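Local coordinates for protein Udp-n-acetylglucosamine pyrophosphorylase (Trypanosoma brucei, PDB 4BQH) that probably catalyses the transfer of the uridylyl group from UTP to N-acetyl-alpha-D-glucosamine 1-phosphate, giving UDP-N-acetylglucosamine and diphosphate, at residues L58-S61 / L62-K66; R92-A95 / K96-K99; C309-G313 / P314-V318; Q458-R461 / W462-A466. All blocks are in the same frame, centred on the assembly; numbering follows the deposited sequence.

Interaction 1. Residues L58-S61 / L62-K66; sequences LRES and LEISK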
loop_
_atom_site.group_PDB
_atom_site.type_symbol
_atom_site.label_atom_id
_atom_site.label_comp_id
_atom_site.label_asym_id
_atom_site.label_seq_id
_atom_site.Cartn_x
_atom_site.Cartn_y
_atom_site.Cartn_z
ATOM N N LEU A 58 13.992 20.994 -4.650
ATOM C CA LEU A 58 13.047 22.040 -5.056
ATOM C C LEU A 58 13.465 22.627 -6.394
ATOM O O LEU A 58 12.651 22.777 -7.308
ATOM C CB LEU A 58 12.982 23.168 -4.027
ATOM C CG LEU A 58 12.082 24.360 -4.415
ATOM C CD1 LEU A 58 10.620 23.922 -4.434
ATOM C CD2 LEU A 58 12.301 25.493 -3.413
ATOM N N ARG A 59 14.753 22.930 -6.517
ATOM C CA ARG A 59 15.242 23.589 -7.715
ATOM C C ARG A 59 14.989 22.745 -8.968
ATOM O O ARG A 59 14.458 23.252 -9.972
ATOM C CB ARG A 59 16.725 23.875 -7.566
ATOM C CG ARG A 59 17.283 24.759 -8.657
ATOM C CD ARG A 59 18.771 24.879 -8.462
ATOM N NE ARG A 59 19.396 25.695 -9.494
ATOM C CZ ARG A 59 20.670 26.056 -9.439
ATOM N NH1 ARG A 59 21.410 25.652 -8.413
ATOM N NH2 ARG A 59 21.193 26.808 -10.398
ATOM N N GLU A 60 15.356 21.468 -8.899
ATOM C CA GLU A 60 15.218 20.559 -10.026
ATOM C C GLU A 60 13.758 20.254 -10.322
ATOM O O GLU A 60 13.328 20.275 -11.490
ATOM C CB GLU A 60 15.985 19.255 -9.796
ATOM C CG GLU A 60 15.622 18.186 -10.826
ATOM C CD GLU A 60 16.811 17.513 -11.494
ATOM O OE1 GLU A 60 17.908 17.485 -10.904
ATOM O OE2 GLU A 60 16.641 16.985 -12.615
ATOM N N SER A 61 12.992 19.993 -9.262
ATOM C CA SER A 61 11.571 19.666 -9.433
ATOM C C SER A 61 10.807 20.819 -10.085
ATOM O O SER A 61 9.909 20.585 -10.885
ATOM C CB SER A 61 10.923 19.248 -8.118
ATOM O OG SER A 61 11.637 18.163 -7.545
ATOM N N LEU A 62 11.160 22.056 -9.750
ATOM C CA LEU A 62 10.559 23.210 -10.413
ATOM C C LEU A 62 10.909 23.251 -11.899
ATOM O O LEU A 62 10.023 23.501 -12.718
ATOM C CB LEU A 62 10.943 24.536 -9.739
ATOM C CG LEU A 62 10.226 24.843 -8.411
ATOM C CD1 LEU A 62 10.863 26.041 -7.713
ATOM C CD2 LEU A 62 8.721 25.029 -8.570
ATOM N N GLU A 63 12.177 23.009 -12.241
ATOM C CA GLU A 63 12.620 22.965 -13.662
ATOM C C GLU A 63 11.861 21.939 -14.511
ATOM O O GLU A 63 11.421 22.240 -15.628
ATOM C CB GLU A 63 14.112 22.672 -13.757
ATOM C CG GLU A 63 14.992 23.820 -13.328
ATOM C CD GLU A 63 14.737 25.060 -14.150
ATOM O OE1 GLU A 63 14.976 25.019 -15.383
ATOM O OE2 GLU A 63 14.286 26.064 -13.558
ATOM N N ILE A 64 11.712 20.736 -13.956
ATOM C CA ILE A 64 11.030 19.608 -14.607
ATOM C C ILE A 64 9.555 19.886 -14.918
ATOM O O ILE A 64 9.047 19.467 -15.962
ATOM C CB ILE A 64 11.167 18.326 -13.747
ATOM C CG1 ILE A 64 12.528 17.676 -13.995
ATOM C CG2 ILE A 64 10.022 17.337 -13.998
ATOM C CD1 ILE A 64 12.929 16.697 -12.913
ATOM N N SER A 65 8.874 20.592 -14.016
ATOM C CA SER A 65 7.453 20.889 -14.199
ATOM C C SER A 65 7.215 22.013 -15.219
ATOM O O SER A 65 6.113 22.560 -15.301
ATOM C CB SER A 65 6.779 21.198 -12.852
ATOM O OG SER A 65 7.453 22.229 -12.153
ATOM N N LYS A 66 8.249 22.331 -16.000
ATOM C CA LYS A 66 8.182 23.357 -17.046
ATOM C C LYS A 66 8.514 22.812 -18.440
ATOM O O LYS A 66 9.676 22.567 -18.774
ATOM C CB LYS A 66 9.093 24.534 -16.689
ATOM C CG LYS A 66 8.588 25.338 -15.505
ATOM C CD LYS A 66 9.691 26.154 -14.860
ATOM C CE LYS A 66 9.229 26.722 -13.527
ATOM N NZ LYS A 66 10.375 27.215 -12.716
HETATM O O HOH W 1 14.495 25.775 -10.736
#
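L58 and L62, one helical turn apart, lie side by side and point the same way, with L58 CG 3.9 Å from L62 CD1. Their first torsions differ: CG of L58 is anti to the backbone N (chi1 176°), whereas CG of L62 stands beside its own N (chi1 -76°). This second setting leans the L62 side chain back toward the preceding turn, where its CG also rests 3.4 Å from L58 O, the carbonyl that accepts the L62 N-H. On another flank E60 and I64 cross obliquely. CD1 of I64 reaches back to touch E60 CG at 3.7 Å, while the E60 chain bends at chi2 and its carboxylate is held by T378 and, more weakly, Q379. R59 and E63 are joined through water: one molecule donates to R59 O at 2.6 Å and to E63 OE2 at 2.8 Å, and the bend of E63 at chi2 brings OE2 within bonding distance of it. At S65 the chain leaves helical geometry. S65 N still bonds S61 O at 3.3 Å, and S65 OG, set there by chi1 54°, lies by both S61 O and L62 O. Residues 58-64 form the last turns of helix 51-64, whose L58 and L62 rest on I397 of strand 394-400, while S61 packs against L399 of that strand and A382 of strand 381-387.

Interaction 2. Residues R92-A95 / K96-K99; sequences RGQA and KRIK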
loop_
_atom_site.group_PDB
_atom_site.type_symbol
_atom_site.label_atom_id
_atom_site.label_comp_id
_atom_site.label_asym_id
_atom_site.label_seq_id
_atom_site.Cartn_x
_atom_site.Cartn_y
_atom_site.Cartn_z
ATOM N N ARG A 92 -9.344 -18.616 -16.287
ATOM C CA ARG A 92 -9.678 -20.003 -16.654
ATOM C C ARG A 92 -8.625 -20.605 -17.590
ATOM O O ARG A 92 -8.165 -21.727 -17.378
ATOM C CB ARG A 92 -11.062 -20.079 -17.315
ATOM C CG ARG A 92 -12.239 -20.175 -16.354
ATOM C CD ARG A 92 -13.480 -20.705 -17.081
ATOM N N GLY A 93 -8.232 -19.845 -18.614
ATOM C CA GLY A 93 -7.250 -20.288 -19.602
ATOM C C GLY A 93 -5.858 -20.511 -19.023
ATOM O O GLY A 93 -5.016 -21.154 -19.646
ATOM N N GLN A 94 -5.626 -19.978 -17.820
ATOM C CA GLN A 94 -4.307 -20.009 -17.187
ATOM C C GLN A 94 -4.345 -20.656 -15.816
ATOM O O GLN A 94 -3.488 -20.395 -14.963
ATOM C CB GLN A 94 -3.759 -18.588 -17.063
ATOM C CG GLN A 94 -3.600 -17.879 -18.398
ATOM C CD GLN A 94 -3.150 -16.444 -18.227
ATOM O OE1 GLN A 94 -1.962 -16.152 -18.307
ATOM N NE2 GLN A 94 -4.096 -15.547 -17.970
ATOM N N ALA A 95 -5.347 -21.504 -15.604
ATOM C CA ALA A 95 -5.640 -22.023 -14.275
ATOM C C ALA A 95 -4.457 -22.770 -13.646
ATOM O O ALA A 95 -4.164 -22.572 -12.463
ATOM C CB ALA A 95 -6.885 -22.908 -14.315
ATOM N N LYS A 96 -3.782 -23.615 -14.422
ATOM C CA LYS A 96 -2.659 -24.390 -13.887
ATOM C C LYS A 96 -1.507 -23.471 -13.467
ATOM O O LYS A 96 -0.923 -23.646 -12.406
ATOM C CB LYS A 96 -2.154 -25.417 -14.887
ATOM C CG LYS A 96 -1.100 -26.348 -14.288
ATOM C CD LYS A 96 -0.659 -27.426 -15.269
ATOM C CE LYS A 96 0.196 -28.483 -14.570
ATOM N NZ LYS A 96 1.506 -27.949 -14.090
ATOM N N ARG A 97 -1.196 -22.504 -14.318
ATOM C CA ARG A 97 -0.092 -21.572 -14.045
ATOM C C ARG A 97 -0.378 -20.793 -12.768
ATOM O O ARG A 97 0.516 -20.624 -11.938
ATOM C CB ARG A 97 0.111 -20.600 -15.210
ATOM C CG ARG A 97 1.266 -19.623 -14.959
ATOM C CD ARG A 97 1.469 -18.724 -16.150
ATOM N NE ARG A 97 2.481 -17.708 -15.891
ATOM C CZ ARG A 97 2.668 -16.638 -16.653
ATOM N NH1 ARG A 97 1.907 -16.433 -17.726
ATOM N NH2 ARG A 97 3.605 -15.772 -16.331
ATOM N N ILE A 98 -1.622 -20.321 -12.624
ATOM C CA ILE A 98 -2.029 -19.600 -11.408
ATOM C C ILE A 98 -1.882 -20.474 -10.156
ATOM O O ILE A 98 -1.337 -20.041 -9.141
ATOM C CB ILE A 98 -3.478 -19.060 -11.526
ATOM C CG1 ILE A 98 -3.512 -17.892 -12.523
ATOM C CG2 ILE A 98 -3.996 -18.603 -10.166
ATOM C CD1 ILE A 98 -4.895 -17.568 -13.092
ATOM N N LYS A 99 -2.365 -21.712 -10.229
ATOM C CA LYS A 99 -2.252 -22.636 -9.110
ATOM C C LYS A 99 -0.788 -22.933 -8.773
ATOM O O LYS A 99 -0.408 -23.032 -7.582
ATOM C CB LYS A 99 -2.978 -23.953 -9.442
ATOM C CG LYS A 99 -3.084 -24.931 -8.274
ATOM C CD LYS A 99 -4.068 -26.069 -8.575
ATOM C CE LYS A 99 -5.514 -25.549 -8.636
ATOM N NZ LYS A 99 -6.509 -26.660 -8.596
HETATM O O HOH W 2 -0.079 -17.802 -19.183
#
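Q94 and A95 begin the backbone pattern of helix 95-110 by accepting, through their carbonyls, the N-H groups of I98 (N to Q94 O 3.0 Å) and K99 (N to A95 O 3.0 Å). The Q94 and R97 side chains run next to each other in the same direction. Their flat ends are not coplanar: the amide and guanidinium planes are 67° apart, and Q94 OE1 stands 3.9 Å from R97 NH1. A water bridges the pair, donating to Q94 OE1 at 2.7 Å and accepting from R97 NH1 at 2.8 Å, where it sits at the guanidinium edge and in its plane. The R97 chain is extended from CG to NE, with CG anti to the backbone N (chi1 -179°), which carries the guanidinium far enough along Q94 to share this water. Q94 occupies the N-cap position and is the third residue of the type I turn R92 to A95, which joins helix 88-92 to helix 95-110. Its amide nitrogen is held by the carbonyls of R90 and D84, so both ends of the Q94 amide group have partners and its rotation is fixed. I98 directs its side chain back at the cap, CG1 lying 3.5 Å from Q94 O and CD1 slightly farther from the same oxygen. Beyond the segments, F83 of strand 83-84 touches Q94 and I98 and makes a cation-pi contact with R97, while V292 and Y296 of helix 291-300 meet I98 and R97 respectively.

Interaction 3. Residues C309-G313 / P314-V318; sequences CPKRG and PDERV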
loop_
_atom_site.group_PDB
_atom_site.type_symbol
_atom_site.label_atom_id
_atom_site.label_comp_id
_atom_site.label_asym_id
_atom_site.label_seq_id
_atom_site.Cartn_x
_atom_site.Cartn_y
_atom_site.Cartn_z
ATOM N N CYS A 309 -4.491 -2.366 -13.381
ATOM C CA CYS A 309 -5.831 -2.731 -13.852
ATOM C C CYS A 309 -6.104 -2.032 -15.195
ATOM O O CYS A 309 -5.594 -0.934 -15.423
ATOM C CB CYS A 309 -6.880 -2.247 -12.828
ATOM S SG CYS A 309 -6.749 -3.135 -11.257
ATOM N N PRO A 310 -6.938 -2.634 -16.062
ATOM C CA PRO A 310 -7.390 -1.878 -17.232
ATOM C C PRO A 310 -8.071 -0.556 -16.806
ATOM O O PRO A 310 -8.724 -0.502 -15.754
ATOM C CB PRO A 310 -8.429 -2.804 -17.897
ATOM C CG PRO A 310 -8.268 -4.148 -17.255
ATOM C CD PRO A 310 -7.594 -3.953 -15.937
ATOM N N LYS A 311 -7.935 0.495 -17.601
ATOM C CA LYS A 311 -8.649 1.747 -17.313
ATOM C C LYS A 311 -10.156 1.549 -17.464
ATOM O O LYS A 311 -10.592 0.758 -18.290
ATOM C CB LYS A 311 -8.191 2.897 -18.224
ATOM C CG LYS A 311 -6.697 3.202 -18.096
ATOM C CD LYS A 311 -6.396 4.691 -18.065
ATOM C CE LYS A 311 -7.137 5.496 -19.114
ATOM N NZ LYS A 311 -6.843 6.953 -19.094
ATOM N N ARG A 312 -10.930 2.279 -16.665
ATOM C CA ARG A 312 -12.394 2.216 -16.744
ATOM C C ARG A 312 -12.942 2.847 -18.029
ATOM O O ARG A 312 -14.006 2.455 -18.540
ATOM C CB ARG A 312 -13.011 2.842 -15.487
ATOM C CG ARG A 312 -13.176 1.834 -14.364
ATOM C CD ARG A 312 -14.462 1.034 -14.574
ATOM N NE ARG A 312 -14.285 -0.354 -14.169
ATOM C CZ ARG A 312 -14.630 -0.828 -12.981
ATOM N NH1 ARG A 312 -15.202 -0.019 -12.097
ATOM N NH2 ARG A 312 -14.410 -2.105 -12.686
ATOM N N GLY A 313 -12.199 3.814 -18.543
ATOM C CA GLY A 313 -12.468 4.409 -19.857
ATOM C C GLY A 313 -11.298 5.332 -20.150
ATOM O O GLY A 313 -10.475 5.565 -19.269
ATOM N N PRO A 314 -11.244 5.897 -21.373
ATOM C CA PRO A 314 -10.092 6.720 -21.792
ATOM C C PRO A 314 -9.804 7.920 -20.895
ATOM O O PRO A 314 -8.633 8.288 -20.724
ATOM C CB PRO A 314 -10.456 7.136 -23.237
ATOM C CG PRO A 314 -11.950 6.972 -23.311
ATOM C CD PRO A 314 -12.259 5.790 -22.435
ATOM N N ASP A 315 -10.846 8.507 -20.293
ATOM C CA ASP A 315 -10.707 9.697 -19.468
ATOM C C ASP A 315 -10.539 9.455 -17.973
ATOM O O ASP A 315 -10.500 10.422 -17.186
ATOM C CB ASP A 315 -11.896 10.658 -19.697
ATOM C CG ASP A 315 -11.968 11.172 -21.124
ATOM O OD1 ASP A 315 -10.989 11.004 -21.887
ATOM O OD2 ASP A 315 -13.003 11.778 -21.478
ATOM N N GLU A 316 -10.392 8.194 -17.554
ATOM C CA GLU A 316 -10.150 7.943 -16.129
ATOM C C GLU A 316 -8.896 8.667 -15.637
ATOM O O GLU A 316 -7.823 8.544 -16.245
ATOM C CB GLU A 316 -10.040 6.454 -15.810
ATOM C CG GLU A 316 -10.030 6.205 -14.302
ATOM C CD GLU A 316 -9.709 4.777 -13.910
ATOM O OE1 GLU A 316 -9.537 3.932 -14.808
ATOM O OE2 GLU A 316 -9.623 4.518 -12.687
ATOM N N ARG A 317 -9.032 9.417 -14.549
ATOM C CA ARG A 317 -7.901 10.193 -14.021
ATOM C C ARG A 317 -7.004 9.322 -13.144
ATOM O O ARG A 317 -7.022 9.441 -11.923
ATOM C CB ARG A 317 -8.392 11.398 -13.215
ATOM C CG ARG A 317 -9.293 12.350 -13.997
ATOM C CD ARG A 317 -9.683 13.529 -13.104
ATOM N NE ARG A 317 -8.903 14.748 -13.375
ATOM C CZ ARG A 317 -7.607 14.947 -13.094
ATOM N NH1 ARG A 317 -6.856 14.006 -12.522
ATOM N NH2 ARG A 317 -7.046 16.108 -13.406
ATOM N N VAL A 318 -6.208 8.461 -13.776
ATOM C CA VAL A 318 -5.311 7.562 -13.064
ATOM C C VAL A 318 -3.983 7.522 -13.843
ATOM O O VAL A 318 -3.959 7.802 -15.038
ATOM C CB VAL A 318 -5.932 6.154 -12.968
ATOM C CG1 VAL A 318 -6.161 5.571 -14.354
ATOM C CG2 VAL A 318 -5.066 5.208 -12.144
#
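K311 and E316 run past each other in roughly opposite directions across the loop, each reaching backbone atoms of the other segment. The lysine chain bends at chi2 and chi3 to send its ammonium toward the turn that follows: NZ bonds P314 O at 2.8 Å, coming from above the carbonyl plane, and makes a weak second bond to E316 O at 3.4 Å. E316 runs the other way. With CG anti to the backbone N (chi1 -170°) and the chain extended beyond it, the carboxylate arrives at R312, whose N-H points almost straight at OE1 (R312 N to E316 OE1 2.8 Å, 174°). The donor approaches from above the carboxylate plane, tilted 36° out of it, and R312 CB lies 3.7 Å from the same OE1. G313 to E316 form a type I beta turn, closed by E316 N on G313 O at 3.1 Å, and R317 is then the centre of an inverse gamma turn; both belong to the loop linking strands 304-309 and 320-324. V318 slides past K311 in the opposite direction, its CG1 3.8 Å from the lysine CD, so the aliphatic part of K311 has an apolar neighbour. The other carboxylate oxygen of E316 forms a salt bridge with R430, and R312 NH2 forms one with D431, both on helix 430-433; D315, out on the turn, pairs with K341.

Interaction 4. Residues Q458-R461 / W462-A466; sequences QHTR and WLITA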
loop_
_atom_site.group_PDB
_atom_site.type_symbol
_atom_site.label_atom_id
_atom_site.label_comp_id
_atom_site.label_asym_id
_atom_site.label_seq_id
_atom_site.Cartn_x
_atom_site.Cartn_y
_atom_site.Cartn_z
ATOM N N GLN A 458 -17.824 -9.698 -4.712
ATOM C CA GLN A 458 -16.769 -10.689 -4.795
ATOM C C GLN A 458 -17.112 -11.921 -3.950
ATOM O O GLN A 458 -16.980 -13.052 -4.415
ATOM C CB GLN A 458 -15.457 -10.090 -4.289
ATOM C CG GLN A 458 -14.323 -11.073 -4.463
ATOM C CD GLN A 458 -13.001 -10.542 -3.962
ATOM O OE1 GLN A 458 -12.934 -9.796 -2.976
ATOM N NE2 GLN A 458 -11.944 -10.948 -4.621
ATOM N N HIS A 459 -17.553 -11.689 -2.717
ATOM C CA HIS A 459 -17.904 -12.817 -1.826
ATOM C C HIS A 459 -19.064 -13.614 -2.365
ATOM O O HIS A 459 -19.125 -14.839 -2.205
ATOM C CB HIS A 459 -18.176 -12.316 -0.419
ATOM C CG HIS A 459 -16.960 -11.722 0.235
ATOM N ND1 HIS A 459 -17.017 -11.046 1.388
ATOM C CD2 HIS A 459 -15.633 -11.653 -0.202
ATOM C CE1 HIS A 459 -15.783 -10.632 1.712
ATOM N NE2 HIS A 459 -14.945 -10.985 0.723
ATOM N N THR A 460 -19.990 -12.917 -3.015
ATOM C CA THR A 460 -21.139 -13.545 -3.650
ATOM C C THR A 460 -20.695 -14.476 -4.749
ATOM O O THR A 460 -21.219 -15.572 -4.875
ATOM C CB THR A 460 -22.138 -12.504 -4.198
ATOM O OG1 THR A 460 -22.574 -11.663 -3.125
ATOM C CG2 THR A 460 -23.357 -13.182 -4.811
ATOM N N ARG A 461 -19.722 -14.048 -5.555
ATOM C CA ARG A 461 -19.177 -14.925 -6.562
ATOM C C ARG A 461 -18.536 -16.158 -5.925
ATOM O O ARG A 461 -18.695 -17.262 -6.437
ATOM C CB ARG A 461 -18.150 -14.202 -7.457
ATOM C CG ARG A 461 -18.790 -13.258 -8.471
ATOM C CD ARG A 461 -17.768 -12.590 -9.403
ATOM N NE ARG A 461 -16.773 -11.745 -8.716
ATOM C CZ ARG A 461 -16.912 -10.439 -8.482
ATOM N NH1 ARG A 461 -18.016 -9.809 -8.858
ATOM N NH2 ARG A 461 -15.947 -9.758 -7.880
ATOM N N TRP A 462 -17.816 -15.980 -4.814
ATOM C CA TRP A 462 -17.137 -17.122 -4.213
ATOM C C TRP A 462 -18.131 -18.137 -3.725
ATOM O O TRP A 462 -17.939 -19.353 -3.897
ATOM C CB TRP A 462 -16.298 -16.728 -3.020
ATOM C CG TRP A 462 -15.130 -15.857 -3.299
ATOM C CD1 TRP A 462 -14.539 -15.568 -4.528
ATOM C CD2 TRP A 462 -14.307 -15.197 -2.305
ATOM N NE1 TRP A 462 -13.463 -14.725 -4.354
ATOM C CE2 TRP A 462 -13.261 -14.486 -3.041
ATOM C CE3 TRP A 462 -14.334 -15.117 -0.912
ATOM C CZ2 TRP A 462 -12.300 -13.737 -2.394
ATOM C CZ3 TRP A 462 -13.369 -14.342 -0.269
ATOM C CH2 TRP A 462 -12.378 -13.656 -1.005
ATOM N N LEU A 463 -19.197 -17.643 -3.099
ATOM C CA LEU A 463 -20.202 -18.544 -2.524
ATOM C C LEU A 463 -20.972 -19.303 -3.608
ATOM O O LEU A 463 -21.194 -20.516 -3.472
ATOM C CB LEU A 463 -21.151 -17.755 -1.615
ATOM C CG LEU A 463 -22.225 -18.606 -0.925
ATOM C CD1 LEU A 463 -21.580 -19.746 -0.140
ATOM C CD2 LEU A 463 -23.068 -17.716 -0.011
ATOM N N ILE A 464 -21.348 -18.606 -4.688
ATOM C CA ILE A 464 -22.026 -19.249 -5.839
ATOM C C ILE A 464 -21.138 -20.342 -6.434
ATOM O O ILE A 464 -21.599 -21.458 -6.669
ATOM C CB ILE A 464 -22.487 -18.240 -6.908
ATOM C CG1 ILE A 464 -23.632 -17.414 -6.349
ATOM C CG2 ILE A 464 -22.978 -18.935 -8.192
ATOM C CD1 ILE A 464 -23.996 -16.213 -7.183
ATOM N N THR A 465 -19.850 -20.049 -6.591
ATOM C CA THR A 465 -18.886 -21.066 -7.031
ATOM C C THR A 465 -18.815 -22.274 -6.096
ATOM O O THR A 465 -18.797 -23.433 -6.557
ATOM C CB THR A 465 -17.474 -20.456 -7.190
ATOM O OG1 THR A 465 -17.531 -19.441 -8.196
ATOM C CG2 THR A 465 -16.463 -21.531 -7.598
ATOM N N ALA A 466 -18.770 -22.023 -4.787
ATOM C CA ALA A 466 -18.730 -23.123 -3.820
ATOM C C ALA A 466 -20.009 -23.974 -3.901
ATOM O O ALA A 466 -19.949 -25.208 -3.841
ATOM C CB ALA A 466 -18.524 -22.601 -2.413
HETATM O O HOH W 3 -11.908 -13.345 -6.285
#
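A first torsion of -66° sets CG of W462 beside its own backbone N and swings the indole back over the preceding turn, while Q458 CG, anti to its N, leads an extended chain out to meet it. The two side chains cross at an angle, amide and ring planes 44° apart, with Q458 CD and NE2 each 3.6 Å from W462 CZ2. One water ties their polar ends together: it accepts from Q458 NE2 at 2.9 Å and, at the indole edge and in its plane, from W462 NE1 at 2.8 Å. H459 lies alongside the tryptophan, its CD2 over a ring face and 3.5 Å from CZ3; the ring planes are 34° apart, an oblique pair. Q458 O stands over the same face while accepting the W462 N-H. Q458 CA sits over a face of the R461 guanidinium, whose NH2 makes a salt bridge with D432. On another side of the helix, T460 CG2 touches I464 CD1 at 3.9 Å. The arrangement is that of i to i+3 and i+4 side-chain packing along one alpha-helix, here helix 448-471, which lies against strand 501-504 and helices 485-497 and 519-528.

In the fold
From the N terminus the four contacts follow in series, none nested in or crossing another, and each is local. Interaction 1 ends helix 51-64, beside strands 381-387 and 394-400 near the inhibitor pocket. Interaction 2 starts helix 95-110 after a turn, next to strand 83-84 and helix 291-300. Interaction 3 closes a turn within the loop between strands 304-309 and 320-324, and interaction 4 lies within helix 448-471. Helix 430-433 links the last two: R430 and D431 bind 309-318, and D432 binds R461. Interactions 1 and 4 are on opposite sides of the chain's centre, their own centres about 50 Å apart, whereas 2 and 4 share a side.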